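Side-chain contacts in aminotransferase class I and II (Streptococcus suis 89/1591, PDB 3OP7), which probably transfers amino groups between amino acids and keto acids, using covalently bound pyridoxal phosphate as its cofactor: residues P66-S71 and I84-G89; L96-L101 and Y119-S124; Q133-E136 and P142-E145; E178-A183 and I208-K213; Q290-E293 and S299-R302. One frame throughout, in Å; residues are numbered along the deposited sequence. Where two conformers were deposited one is given.

Contact 1. Residues P66-S71 and I84-G89; sequences PAFKKS and ILQTNG
Lys69 and Ile84 bring their CA atoms to 5.7 Å where the start of helix 66-73 crosses strand 84-87, with 118° between the directions of the two short segments. Phe68 points its CB at the strand, and with CG anti to the backbone N (chi1 175°) its ring swings out over Gln86. The amide nitrogen Gln86 NE2 sits above the middle of that ring, 3.2 Å from the plane of Phe68. Amide and ring planes are 65° apart, so this is no flat stack. Lower down the same chain, Gln86 CG makes a CH-pi contact, 4.1 Å from the centroid of the Phe68 ring. Ile84 adds an oblique apolar touch, its CG2 lying 4.0 Å from Phe68 CE2. Lys69 runs extended alongside the start of the strand, its CE 3.5 Å from Ile84 O. A water closes the remaining gap, accepting from Lys69 NZ at 2.8 Å and donating to Ile84 O at 2.7 Å. Outside the pair, Gln86 NE2 is hydrogen-bonded to Asp260 OD1 and Lys69 NZ forms a salt bridge with Glu63. Helix and sheet edge are thus joined by two different chemistries: a buried amide nitrogen over an aromatic face, its polar needs met by Asp260, and an ammonium paired with Glu63 and linked to Ile84 O by one water.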
# COMPACT_ATOMS: atom_id res chain seq x y z
N PRO A 66 13.54 -1.98 -14.62
CA PRO A 66 14.16 -3.18 -15.19
C PRO A 66 15.33 -3.68 -14.36
O PRO A 66 15.56 -4.90 -14.23
CB PRO A 66 14.59 -2.69 -16.58
CG PRO A 66 13.60 -1.61 -16.90
CD PRO A 66 13.38 -0.91 -15.62
N ALA A 67 16.07 -2.75 -13.76
CA ALA A 67 17.22 -3.14 -12.91
C ALA A 67 16.72 -3.83 -11.63
O ALA A 67 17.28 -4.82 -11.20
CB ALA A 67 18.08 -1.91 -12.54
N PHE A 68 15.65 -3.29 -11.04
CA PHE A 68 15.00 -3.94 -9.89
C PHE A 68 14.56 -5.37 -10.22
O PHE A 68 14.90 -6.33 -9.54
CB PHE A 68 13.80 -3.11 -9.42
CG PHE A 68 13.02 -3.75 -8.34
CD1 PHE A 68 13.43 -3.61 -7.03
CD2 PHE A 68 11.87 -4.46 -8.63
CE1 PHE A 68 12.68 -4.21 -6.00
CE2 PHE A 68 11.11 -5.10 -7.58
CZ PHE A 68 11.53 -4.96 -6.27
N LYS A 69 13.82 -5.52 -11.32
CA LYS A 69 13.33 -6.84 -11.69
C LYS A 69 14.45 -7.80 -11.97
O LYS A 69 14.39 -8.95 -11.52
CB LYS A 69 12.36 -6.80 -12.89
CG LYS A 69 11.07 -6.12 -12.61
CD LYS A 69 10.21 -6.25 -13.89
CE LYS A 69 8.85 -5.69 -13.70
NZ LYS A 69 7.95 -5.98 -14.91
N LYS A 70 15.46 -7.37 -12.70
CA LYS A 70 16.61 -8.26 -12.99
C LYS A 70 17.37 -8.64 -11.72
O LYS A 70 17.63 -9.83 -11.51
CB LYS A 70 17.59 -7.60 -13.95
CG LYS A 70 18.77 -8.48 -14.39
CD LYS A 70 18.30 -9.69 -15.17
CE LYS A 70 19.44 -10.46 -15.77
NZ LYS A 70 18.98 -11.68 -16.53
N SER A 71 17.71 -7.66 -10.89
CA SER A 71 18.51 -7.93 -9.68
C SER A 71 17.75 -8.86 -8.73
O SER A 71 18.35 -9.78 -8.20
CB SER A 71 18.87 -6.64 -8.95
OG SER A 71 19.76 -5.83 -9.71
N ILE A 84 8.63 -10.97 -11.62
CA ILE A 84 8.81 -10.10 -10.43
C ILE A 84 7.90 -8.92 -10.52
O ILE A 84 7.91 -8.22 -11.55
CB ILE A 84 10.26 -9.59 -10.32
CG1 ILE A 84 11.26 -10.77 -10.33
CG2 ILE A 84 10.47 -8.75 -9.04
CD1 ILE A 84 11.05 -11.90 -9.21
N LEU A 85 7.13 -8.68 -9.46
CA LEU A 85 6.35 -7.47 -9.32
C LEU A 85 6.77 -6.72 -8.06
O LEU A 85 6.69 -7.25 -6.95
CB LEU A 85 4.84 -7.72 -9.25
CG LEU A 85 4.19 -8.36 -10.47
CD1 LEU A 85 2.73 -8.68 -10.14
CD2 LEU A 85 4.30 -7.41 -11.68
N GLN A 86 7.14 -5.45 -8.23
CA GLN A 86 7.43 -4.58 -7.10
C GLN A 86 6.18 -4.24 -6.32
O GLN A 86 5.10 -3.99 -6.92
CB GLN A 86 8.05 -3.27 -7.60
CG GLN A 86 8.70 -2.42 -6.53
CD GLN A 86 9.49 -1.31 -7.16
OE1 GLN A 86 8.92 -0.36 -7.64
NE2 GLN A 86 10.79 -1.45 -7.21
N THR A 87 6.34 -4.15 -5.00
CA THR A 87 5.25 -3.78 -4.12
C THR A 87 5.70 -2.82 -3.03
O THR A 87 6.93 -2.61 -2.83
CB THR A 87 4.69 -5.06 -3.47
OG1 THR A 87 5.74 -5.69 -2.72
CG2 THR A 87 4.07 -6.02 -4.52
N ASN A 88 4.74 -2.20 -2.34
CA ASN A 88 5.05 -1.39 -1.16
C ASN A 88 5.36 -2.28 0.04
O ASN A 88 4.49 -2.57 0.89
CB ASN A 88 3.99 -0.33 -0.85
CG ASN A 88 2.63 -0.92 -0.48
OD1 ASN A 88 2.16 -1.82 -1.17
ND2 ASN A 88 1.97 -0.39 0.59
N GLY A 89 6.62 -2.74 0.13
CA GLY A 89 6.98 -3.69 1.16
C GLY A 89 6.49 -5.09 0.92
O GLY A 89 5.65 -5.31 0.01
O HOH W 1 6.91 -8.46 -14.10

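Contact 2. Residues L96-L101 and Y119-S124; sequences LVLYSL and YDIPKS
Pro122 presents the only ring that meets the opposite segment, and it does so with its CG-CD side: CG lies 4.1 Å from Leu98 CD2, and CD is equally far from Leu98 CD1. The aromatic rings nearby turn to other partners. Tyr119 packs edge-to-face with Tyr112, and Tyr99 lies against Ile121 of the second subunit. Across the contact Leu98 does most of the work. Leu98 CB touches Ile121 CG2 at 3.8 Å, and Leu98 CD1 comes within 4.0 Å of Ile121 CB, the two side chains crossing at about a right angle. With chi1 at -66° Ile121 CG1 lies beside the backbone N, and the CG2 branch is the one turned to Leu98 CB. In chain order helix 89-101, strand 107-112 and helix 117-124 follow one another, and the second helix is the connection of a beta-alpha-beta crossover between the neighbouring parallel strands 107-112 and 128-135, consistent with the large domain of a fold-type I aminotransferase. Proline has no N-H, and helix 117-124 is kinked at Pro122. Just beyond the kink Ser124 OG donates to Ile121 O at 2.6 Å, in the carbonyl plane and on a lone pair. In helix 89-101 Leu96 O is gripped twice, by Ser100 N and Ser100 OG from opposite faces of its plane. Ser124 OG is also hydrogen-bonded to Tyr99 OH of the second subunit, and the reciprocal pair repeats this.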
# COMPACT_ATOMS: atom_id res chain seq x y z
N LEU A 96 -1.43 -8.07 -1.89
CA LEU A 96 -1.71 -8.21 -3.32
C LEU A 96 -2.00 -9.69 -3.69
O LEU A 96 -2.94 -9.98 -4.43
CB LEU A 96 -0.56 -7.72 -4.14
CG LEU A 96 -0.67 -7.86 -5.68
CD1 LEU A 96 -1.91 -7.10 -6.21
CD2 LEU A 96 0.65 -7.38 -6.34
N VAL A 97 -1.19 -10.59 -3.16
CA VAL A 97 -1.36 -12.04 -3.46
C VAL A 97 -2.75 -12.51 -2.97
O VAL A 97 -3.56 -13.07 -3.74
CB VAL A 97 -0.26 -12.90 -2.85
CG1 VAL A 97 -0.57 -14.46 -3.01
CG2 VAL A 97 1.07 -12.56 -3.54
N LEU A 98 -3.04 -12.24 -1.70
CA LEU A 98 -4.25 -12.75 -1.08
C LEU A 98 -5.49 -12.10 -1.65
O LEU A 98 -6.48 -12.74 -1.98
CB LEU A 98 -4.14 -12.59 0.45
CG LEU A 98 -2.98 -13.42 1.06
CD1 LEU A 98 -2.60 -12.88 2.44
CD2 LEU A 98 -3.38 -14.90 1.14
N TYR A 99 -5.43 -10.79 -1.80
CA TYR A 99 -6.59 -10.09 -2.30
C TYR A 99 -6.91 -10.50 -3.75
O TYR A 99 -8.10 -10.60 -4.14
CB TYR A 99 -6.35 -8.60 -2.15
CG TYR A 99 -7.55 -7.72 -2.09
CD1 TYR A 99 -8.79 -8.18 -1.70
CD2 TYR A 99 -7.45 -6.40 -2.45
CE1 TYR A 99 -9.91 -7.35 -1.68
CE2 TYR A 99 -8.57 -5.56 -2.41
CZ TYR A 99 -9.78 -6.04 -2.01
OH TYR A 99 -10.88 -5.19 -2.02
N SER A 100 -5.89 -10.74 -4.56
CA SER A 100 -6.06 -11.09 -5.97
C SER A 100 -6.61 -12.51 -6.11
O SER A 100 -7.49 -12.77 -6.97
CB SER A 100 -4.71 -11.00 -6.70
OG SER A 100 -4.27 -9.66 -6.82
N LEU A 101 -6.09 -13.43 -5.30
CA LEU A 101 -6.31 -14.85 -5.55
C LEU A 101 -7.38 -15.51 -4.71
O LEU A 101 -7.90 -16.55 -5.12
CB LEU A 101 -4.99 -15.64 -5.43
CG LEU A 101 -3.91 -15.19 -6.42
CD1 LEU A 101 -2.62 -15.96 -6.08
CD2 LEU A 101 -4.33 -15.38 -7.89
N TYR A 119 -3.23 -15.17 7.76
CA TYR A 119 -4.48 -15.85 8.11
C TYR A 119 -5.69 -14.92 8.19
O TYR A 119 -6.77 -15.32 7.79
CB TYR A 119 -4.33 -16.70 9.37
CG TYR A 119 -3.79 -16.00 10.58
CD1 TYR A 119 -4.63 -15.30 11.43
CD2 TYR A 119 -2.43 -16.01 10.87
CE1 TYR A 119 -4.13 -14.67 12.54
CE2 TYR A 119 -1.92 -15.35 11.93
CZ TYR A 119 -2.78 -14.67 12.77
OH TYR A 119 -2.28 -14.00 13.86
N ASP A 120 -5.52 -13.67 8.64
CA ASP A 120 -6.66 -12.78 8.76
C ASP A 120 -7.10 -12.14 7.46
O ASP A 120 -8.29 -11.90 7.29
CB ASP A 120 -6.46 -11.77 9.90
CG ASP A 120 -6.86 -12.35 11.27
OD1 ASP A 120 -7.68 -13.34 11.31
OD2 ASP A 120 -6.36 -11.83 12.30
N ILE A 121 -6.19 -11.89 6.53
CA ILE A 121 -6.65 -11.40 5.24
C ILE A 121 -7.56 -12.44 4.57
O ILE A 121 -8.68 -12.09 4.16
CB ILE A 121 -5.52 -10.84 4.32
CG1 ILE A 121 -4.91 -9.58 4.97
CG2 ILE A 121 -6.07 -10.51 2.94
CD1 ILE A 121 -3.66 -9.04 4.26
N PRO A 122 -7.13 -13.72 4.47
CA PRO A 122 -8.05 -14.61 3.79
C PRO A 122 -9.40 -14.76 4.50
O PRO A 122 -10.42 -14.83 3.84
CB PRO A 122 -7.31 -15.95 3.71
CG PRO A 122 -5.95 -15.75 4.25
CD PRO A 122 -5.77 -14.27 4.57
N LYS A 123 -9.40 -14.77 5.81
CA LYS A 123 -10.68 -14.81 6.55
C LYS A 123 -11.57 -13.66 6.15
O LYS A 123 -12.77 -13.84 5.88
CB LYS A 123 -10.45 -14.69 8.06
CG LYS A 123 -10.15 -15.95 8.80
CD LYS A 123 -10.72 -15.81 10.23
CE LYS A 123 -10.69 -17.11 11.02
NZ LYS A 123 -11.23 -16.88 12.41
N SER A 124 -10.98 -12.47 6.06
CA SER A 124 -11.74 -11.28 5.73
C SER A 124 -12.33 -11.34 4.36
O SER A 124 -13.31 -10.66 4.07
CB SER A 124 -10.88 -10.00 5.86
OG SER A 124 -9.93 -9.89 4.79

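Contact 3. Residues Q133-E136 and P142-E145; sequences QIEE and PDLE. With SO4 (sulfate ion), chain E.
Glu135 extends from strand 128-135 toward Asp143, and each step of its chain has a neighbour. Glu135 CB lies 3.9 Å from sulfate O3 and Glu135 CG 3.8 Å from sulfate O2, on the side where Glu136 N binds sulfate O1 at 2.8 Å in a nearly straight bond (173° at the hydrogen). The sulfate, probably from the crystallisation liquor, is also bound by Glu137 N. Beyond CG the chain stays extended and leaves the ion: at the tip, Glu135 OE2 comes within 3.8 Å of Asp143 CB, which CD and OE1 also face. The two carboxylates are turned 76° against each other, with Glu135 OE1 4.5 Å from Asp143 OD2. Lys146 NZ forms salt bridges with both acids, which would offset their mutual repulsion. The backbone here belongs to the edge of the large mixed sheet, where strand 128-135 meets short antiparallel strand 141-142 before helix 144-150. Asp143 is the N-cap of that helix, its OD1 accepting from Glu145 N from above the carboxylate plane. Between the segments one water joins three groups: it donates to Gln133 O at 2.6 Å and to Glu135 OE2 at 3.1 Å, and accepts from Asp143 N at 2.8 Å.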
# COMPACT_ATOMS: atom_id res chain seq x y z
N GLN A 133 -0.63 -25.66 13.15
CA GLN A 133 -0.04 -25.21 14.43
C GLN A 133 1.45 -25.56 14.57
O GLN A 133 1.83 -26.72 14.45
CB GLN A 133 -0.79 -25.82 15.64
CG GLN A 133 -2.28 -25.41 15.74
CD GLN A 133 -2.52 -24.02 16.29
OE1 GLN A 133 -1.60 -23.36 16.81
NE2 GLN A 133 -3.76 -23.53 16.14
N ILE A 134 2.27 -24.55 14.86
CA ILE A 134 3.67 -24.76 15.12
C ILE A 134 3.78 -25.47 16.47
O ILE A 134 2.91 -25.29 17.35
CB ILE A 134 4.51 -23.47 15.08
CG1 ILE A 134 4.11 -22.51 16.20
CG2 ILE A 134 4.39 -22.76 13.66
CD1 ILE A 134 4.80 -21.11 16.10
N GLU A 135 4.83 -26.28 16.60
CA GLU A 135 5.06 -27.10 17.76
C GLU A 135 6.44 -26.88 18.38
O GLU A 135 7.49 -27.24 17.82
CB GLU A 135 4.84 -28.59 17.43
CG GLU A 135 3.33 -28.92 17.31
CD GLU A 135 3.01 -30.24 16.63
OE1 GLU A 135 3.92 -31.09 16.51
OE2 GLU A 135 1.85 -30.40 16.17
N GLU A 136 6.41 -26.30 19.58
CA GLU A 136 7.62 -25.91 20.24
C GLU A 136 8.46 -27.16 20.46
O GLU A 136 9.67 -27.08 20.38
CB GLU A 136 7.32 -25.26 21.58
CG GLU A 136 8.59 -24.76 22.29
CD GLU A 136 8.39 -24.64 23.76
OE1 GLU A 136 8.02 -25.67 24.34
OE2 GLU A 136 8.58 -23.53 24.31
N PRO A 142 5.58 -26.83 12.31
CA PRO A 142 4.29 -27.54 12.38
C PRO A 142 4.46 -28.95 11.86
O PRO A 142 5.54 -29.28 11.37
CB PRO A 142 3.42 -26.74 11.43
CG PRO A 142 4.38 -26.38 10.35
CD PRO A 142 5.68 -26.07 11.05
N ASP A 143 3.44 -29.79 12.03
CA ASP A 143 3.58 -31.22 11.76
C ASP A 143 3.01 -31.49 10.36
O ASP A 143 1.83 -31.30 10.10
CB ASP A 143 2.85 -32.00 12.86
CG ASP A 143 2.94 -33.52 12.73
OD1 ASP A 143 3.55 -34.08 11.77
OD2 ASP A 143 2.36 -34.16 13.62
N LEU A 144 3.86 -31.96 9.47
CA LEU A 144 3.42 -32.35 8.12
C LEU A 144 2.33 -33.43 8.14
O LEU A 144 1.45 -33.38 7.28
CB LEU A 144 4.61 -32.79 7.30
CG LEU A 144 5.60 -31.70 6.90
CD1 LEU A 144 6.94 -32.33 6.49
CD2 LEU A 144 4.98 -30.81 5.76
N GLU A 145 2.36 -34.38 9.10
CA GLU A 145 1.24 -35.33 9.22
C GLU A 145 -0.08 -34.61 9.49
O GLU A 145 -1.12 -35.01 8.97
CB GLU A 145 1.45 -36.39 10.31
CG GLU A 145 2.60 -37.26 10.05
CD GLU A 145 2.71 -38.41 11.05
OE1 GLU A 145 1.95 -38.41 12.06
OE2 GLU A 145 3.54 -39.30 10.79
S SO4 E . 3.63 -27.34 21.51
O1 SO4 E . 4.02 -26.00 20.99
O2 SO4 E . 2.43 -27.83 20.82
O3 SO4 E . 4.69 -28.36 21.37
O4 SO4 E . 3.32 -27.18 22.94
O HOH W 2 1.12 -29.08 13.49

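Contact 4. Residues E178-A183 and I208-K213; sequences ELVEIA and IEVYDK. With EDO (1,2-ethanediol), chain K; EDO (1,2-ethanediol), chain J.
Val180 CG1 presses unusually close to the Tyr211 ring, only 3.4 Å from CD1, in an oblique approach. The methyl comes near CG as well, whereas the other branch, Val180 CG2, rests 3.8 Å from Tyr211 CB. Both valine methyls lie against the same side of Tyr211 CB. With CG anti to the backbone N (chi1 -169°), Tyr211 lays its ring along helix 173-184, so that one turn further on Ala183 CB lies 4.0 Å from Tyr211 CE2. The hydroxyl passes Ala183 O without bonding to it and is hydrogen-bonded to Ala188 O instead. One ring face has Lys213 N 3.7 Å above the Tyr211 plane, over its centre, where the chain folds back. Val210 completes the apolar patch, its CG2 meeting Val180 CG2 at 3.9 Å. The patch is continued by strand 189-193, whose Ile190 touches Val180, Ala183 and Tyr211. Thus the loop between helix 207-210 and strand 214-219 lies against one side of helix 173-184, while Leu179 and Ile182 of that helix pack on Leu147 of helix 144-150.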
# COMPACT_ATOMS: atom_id res chain seq x y z
N GLU A 178 8.76 -31.92 1.09
CA GLU A 178 7.66 -32.74 1.59
C GLU A 178 6.34 -31.94 1.65
O GLU A 178 5.27 -32.44 1.24
CB GLU A 178 8.05 -33.41 2.94
CG GLU A 178 7.09 -34.54 3.30
CD GLU A 178 7.44 -35.31 4.54
OE1 GLU A 178 8.57 -35.20 5.06
OE2 GLU A 178 6.55 -36.03 5.00
N LEU A 179 6.45 -30.67 2.06
CA LEU A 179 5.32 -29.73 2.04
C LEU A 179 4.81 -29.60 0.61
O LEU A 179 3.59 -29.62 0.35
CB LEU A 179 5.76 -28.37 2.59
CG LEU A 179 4.87 -27.17 2.36
CD1 LEU A 179 3.49 -27.45 2.97
CD2 LEU A 179 5.56 -25.92 2.96
N VAL A 180 5.73 -29.43 -0.32
CA VAL A 180 5.37 -29.28 -1.72
C VAL A 180 4.68 -30.55 -2.24
O VAL A 180 3.71 -30.47 -2.95
CB VAL A 180 6.58 -28.89 -2.56
CG1 VAL A 180 6.28 -28.97 -4.10
CG2 VAL A 180 7.00 -27.47 -2.21
N GLU A 181 5.20 -31.73 -1.92
CA GLU A 181 4.54 -32.95 -2.36
C GLU A 181 3.09 -33.00 -1.88
O GLU A 181 2.22 -33.46 -2.63
CB GLU A 181 5.34 -34.18 -1.93
CG GLU A 181 6.61 -34.35 -2.75
CD GLU A 181 7.47 -35.51 -2.32
OE1 GLU A 181 7.59 -35.75 -1.10
OE2 GLU A 181 8.04 -36.19 -3.21
N ILE A 182 2.81 -32.52 -0.67
CA ILE A 182 1.44 -32.49 -0.17
C ILE A 182 0.57 -31.48 -0.95
O ILE A 182 -0.54 -31.84 -1.44
CB ILE A 182 1.38 -32.16 1.33
CG1 ILE A 182 2.08 -33.23 2.18
CG2 ILE A 182 -0.08 -32.00 1.77
CD1 ILE A 182 2.36 -32.73 3.65
N ALA A 183 1.07 -30.24 -1.13
CA ALA A 183 0.38 -29.21 -1.88
C ALA A 183 0.12 -29.64 -3.32
O ALA A 183 -0.96 -29.40 -3.86
CB ALA A 183 1.17 -27.84 -1.88
N ILE A 208 9.57 -20.70 -4.39
CA ILE A 208 9.53 -20.73 -5.84
C ILE A 208 10.67 -21.53 -6.50
O ILE A 208 10.57 -21.88 -7.68
CB ILE A 208 9.49 -19.30 -6.37
CG1 ILE A 208 8.90 -19.28 -7.79
CG2 ILE A 208 10.87 -18.67 -6.23
CD1 ILE A 208 8.73 -17.89 -8.38
N GLU A 209 11.72 -21.85 -5.75
CA GLU A 209 12.80 -22.72 -6.23
C GLU A 209 12.49 -24.21 -6.07
O GLU A 209 13.22 -25.07 -6.63
CB GLU A 209 14.12 -22.36 -5.50
CG GLU A 209 14.63 -20.95 -5.85
CD GLU A 209 15.77 -20.46 -4.99
OE1 GLU A 209 15.81 -20.67 -3.75
OE2 GLU A 209 16.64 -19.77 -5.56
N VAL A 210 11.45 -24.53 -5.30
CA VAL A 210 11.04 -25.91 -5.12
C VAL A 210 9.64 -26.24 -5.64
O VAL A 210 9.26 -27.42 -5.62
CB VAL A 210 11.17 -26.37 -3.65
CG1 VAL A 210 12.66 -26.43 -3.21
CG2 VAL A 210 10.38 -25.51 -2.71
N TYR A 211 8.90 -25.24 -6.09
CA TYR A 211 7.50 -25.43 -6.53
C TYR A 211 7.08 -24.40 -7.53
O TYR A 211 7.15 -23.19 -7.26
CB TYR A 211 6.59 -25.34 -5.30
CG TYR A 211 5.13 -25.76 -5.46
CD1 TYR A 211 4.76 -26.81 -6.31
CD2 TYR A 211 4.16 -25.18 -4.68
CE1 TYR A 211 3.43 -27.23 -6.41
CE2 TYR A 211 2.83 -25.56 -4.78
CZ TYR A 211 2.47 -26.60 -5.64
OH TYR A 211 1.18 -27.00 -5.73
N ASP A 212 6.56 -24.86 -8.68
CA ASP A 212 6.02 -23.97 -9.74
C ASP A 212 4.89 -23.12 -9.24
O ASP A 212 4.68 -21.99 -9.72
CB ASP A 212 5.45 -24.75 -10.93
CG ASP A 212 5.08 -23.83 -12.12
OD1 ASP A 212 6.05 -23.40 -12.79
OD2 ASP A 212 3.86 -23.53 -12.38
N LYS A 213 4.11 -23.65 -8.32
CA LYS A 213 2.98 -22.87 -7.73
C LYS A 213 3.35 -22.26 -6.35
O LYS A 213 2.48 -21.94 -5.54
CB LYS A 213 1.73 -23.75 -7.64
CG LYS A 213 0.94 -23.81 -8.92
CD LYS A 213 -0.22 -24.85 -8.82
CE LYS A 213 -1.49 -24.28 -9.45
NZ LYS A 213 -2.58 -25.30 -9.65
C1 EDO K . 18.45 -22.89 -5.36
O1 EDO K . 17.74 -24.00 -5.93
C2 EDO K . 18.38 -22.96 -3.83
O2 EDO K . 18.37 -21.67 -3.19
C1 EDO J . 1.04 -37.19 -0.99
O1 EDO J . 2.30 -36.78 -1.55
C2 EDO J . 1.27 -37.91 0.34
O2 EDO J . 1.10 -37.08 1.50

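Contact 5. Residues Q290-E293 and S299-R302; sequences QWIE and SYIR
Tyr300, whose ring is covered by Ile292, ends in a hydroxyl hydrogen-bonded to Asp289 OD1, while Arg302 NE forms a salt bridge with OD2 of the same carboxylate. Asp289 thus ties Tyr300 of the strand and Arg302 of the following loop to helix 270-294. Ile292 CD1 stands 3.7 Å above the plane of the Tyr300 ring, over its centre and only 13° off the normal, a well-centred CH-pi contact. Ile292 CG1 follows toward the hydroxyl end, 3.9 Å from Tyr300 CE1. The isoleucine twists to chi2 -98°, away from a staggered value, in placing CD1 there. Its CG2 branch meets the backbone at Ser299 CA, 3.8 Å from Ile292 CG2, and also comes near Tyr300 CD1. The opposite ring face carries Arg302 CA, 3.7 Å above the Tyr300 plane but displaced toward the rim. Packing on both faces would hinder the ring's rotation, while the bond to Asp289 fixes the position of the hydroxyl. Tyr300 also touches Leu285 and Leu288 of the helix, and Val311 of strand 309-313 packs on Ile292 and Tyr300. The contact therefore fastens the end of the long helix 270-294 to edge strand 298-300 of the four-stranded antiparallel sheet.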
# COMPACT_ATOMS: atom_id res chain seq x y z
N GLN A 290 24.22 -16.09 25.40
CA GLN A 290 24.91 -16.03 26.71
C GLN A 290 23.93 -15.64 27.82
O GLN A 290 23.87 -16.29 28.88
CB GLN A 290 26.06 -15.00 26.61
CG GLN A 290 27.03 -14.96 27.82
CD GLN A 290 27.99 -13.77 27.75
OE1 GLN A 290 27.73 -12.76 27.06
NE2 GLN A 290 29.09 -13.87 28.47
N TRP A 291 23.16 -14.58 27.57
CA TRP A 291 22.13 -14.11 28.50
C TRP A 291 21.05 -15.17 28.81
O TRP A 291 20.71 -15.41 29.97
CB TRP A 291 21.47 -12.85 27.93
CG TRP A 291 20.57 -12.20 28.90
CD1 TRP A 291 20.94 -11.40 29.94
CD2 TRP A 291 19.16 -12.34 28.97
NE1 TRP A 291 19.82 -10.99 30.63
CE2 TRP A 291 18.72 -11.57 30.07
CE3 TRP A 291 18.22 -13.02 28.20
CZ2 TRP A 291 17.37 -11.46 30.41
CZ3 TRP A 291 16.87 -12.91 28.53
CH2 TRP A 291 16.46 -12.14 29.64
N ILE A 292 20.52 -15.81 27.77
CA ILE A 292 19.54 -16.88 27.95
C ILE A 292 20.09 -17.99 28.85
O ILE A 292 19.40 -18.47 29.76
CB ILE A 292 19.10 -17.53 26.61
CG1 ILE A 292 18.39 -16.53 25.69
CG2 ILE A 292 18.18 -18.72 26.89
CD1 ILE A 292 16.88 -16.56 25.71
N GLU A 293 21.33 -18.42 28.61
CA GLU A 293 21.92 -19.46 29.47
C GLU A 293 22.14 -18.98 30.91
O GLU A 293 22.03 -19.76 31.86
CB GLU A 293 23.22 -20.02 28.91
CG GLU A 293 23.51 -21.46 29.42
CD GLU A 293 24.97 -21.74 29.58
OE1 GLU A 293 25.78 -21.03 28.94
OE2 GLU A 293 25.33 -22.65 30.37
N SER A 299 14.23 -19.24 28.64
CA SER A 299 14.80 -20.27 27.79
C SER A 299 14.18 -20.08 26.41
O SER A 299 13.16 -19.39 26.29
CB SER A 299 14.54 -21.69 28.36
OG SER A 299 13.18 -22.05 28.19
N TYR A 300 14.82 -20.62 25.38
CA TYR A 300 14.20 -20.53 24.04
C TYR A 300 14.72 -21.58 23.05
O TYR A 300 15.69 -22.30 23.36
CB TYR A 300 14.33 -19.11 23.49
CG TYR A 300 15.63 -18.66 22.84
CD1 TYR A 300 16.86 -19.27 23.10
CD2 TYR A 300 15.64 -17.53 22.07
CE1 TYR A 300 18.05 -18.78 22.52
CE2 TYR A 300 16.82 -17.04 21.49
CZ TYR A 300 18.01 -17.67 21.71
OH TYR A 300 19.18 -17.18 21.15
N ILE A 301 14.04 -21.63 21.89
CA ILE A 301 14.55 -22.34 20.71
C ILE A 301 15.24 -21.29 19.85
O ILE A 301 14.56 -20.43 19.25
CB ILE A 301 13.46 -23.03 19.88
CG1 ILE A 301 12.64 -24.01 20.75
CG2 ILE A 301 14.11 -23.79 18.72
CD1 ILE A 301 13.41 -25.19 21.17
N ARG A 302 16.57 -21.35 19.85
CA ARG A 302 17.40 -20.38 19.13
C ARG A 302 16.95 -20.24 17.68
O ARG A 302 16.88 -21.24 16.97
CB ARG A 302 18.87 -20.82 19.19
CG ARG A 302 19.89 -19.85 18.60
CD ARG A 302 21.24 -20.52 18.58
NE ARG A 302 22.36 -19.65 18.22
CZ ARG A 302 22.93 -19.56 17.01
NH1 ARG A 302 22.47 -20.23 15.97
NH2 ARG A 302 23.99 -18.76 16.85

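The five contacts follow in series along the chain, each closing before the next opens. Contacts 1 and 3 lie toward opposite edges of the large mixed sheet, at strands 84-87 and 141-142, with centres 33 Å apart. Contact 2 touches contact 1 where Thr87 packs on Leu96, and it alone has several residues reaching the second subunit. Contacts 3 and 4, centred 18 Å apart, join through Leu144, which packs on helix 173-184. Contact 5 belongs to the separate antiparallel sheet, its centre 37 Å from that of contact 1, yet Ile301 touches Glu136 of contact 3. Contacts 1 to 4 gather about the mixed sheet, which in this family probably forms the large cofactor-binding domain.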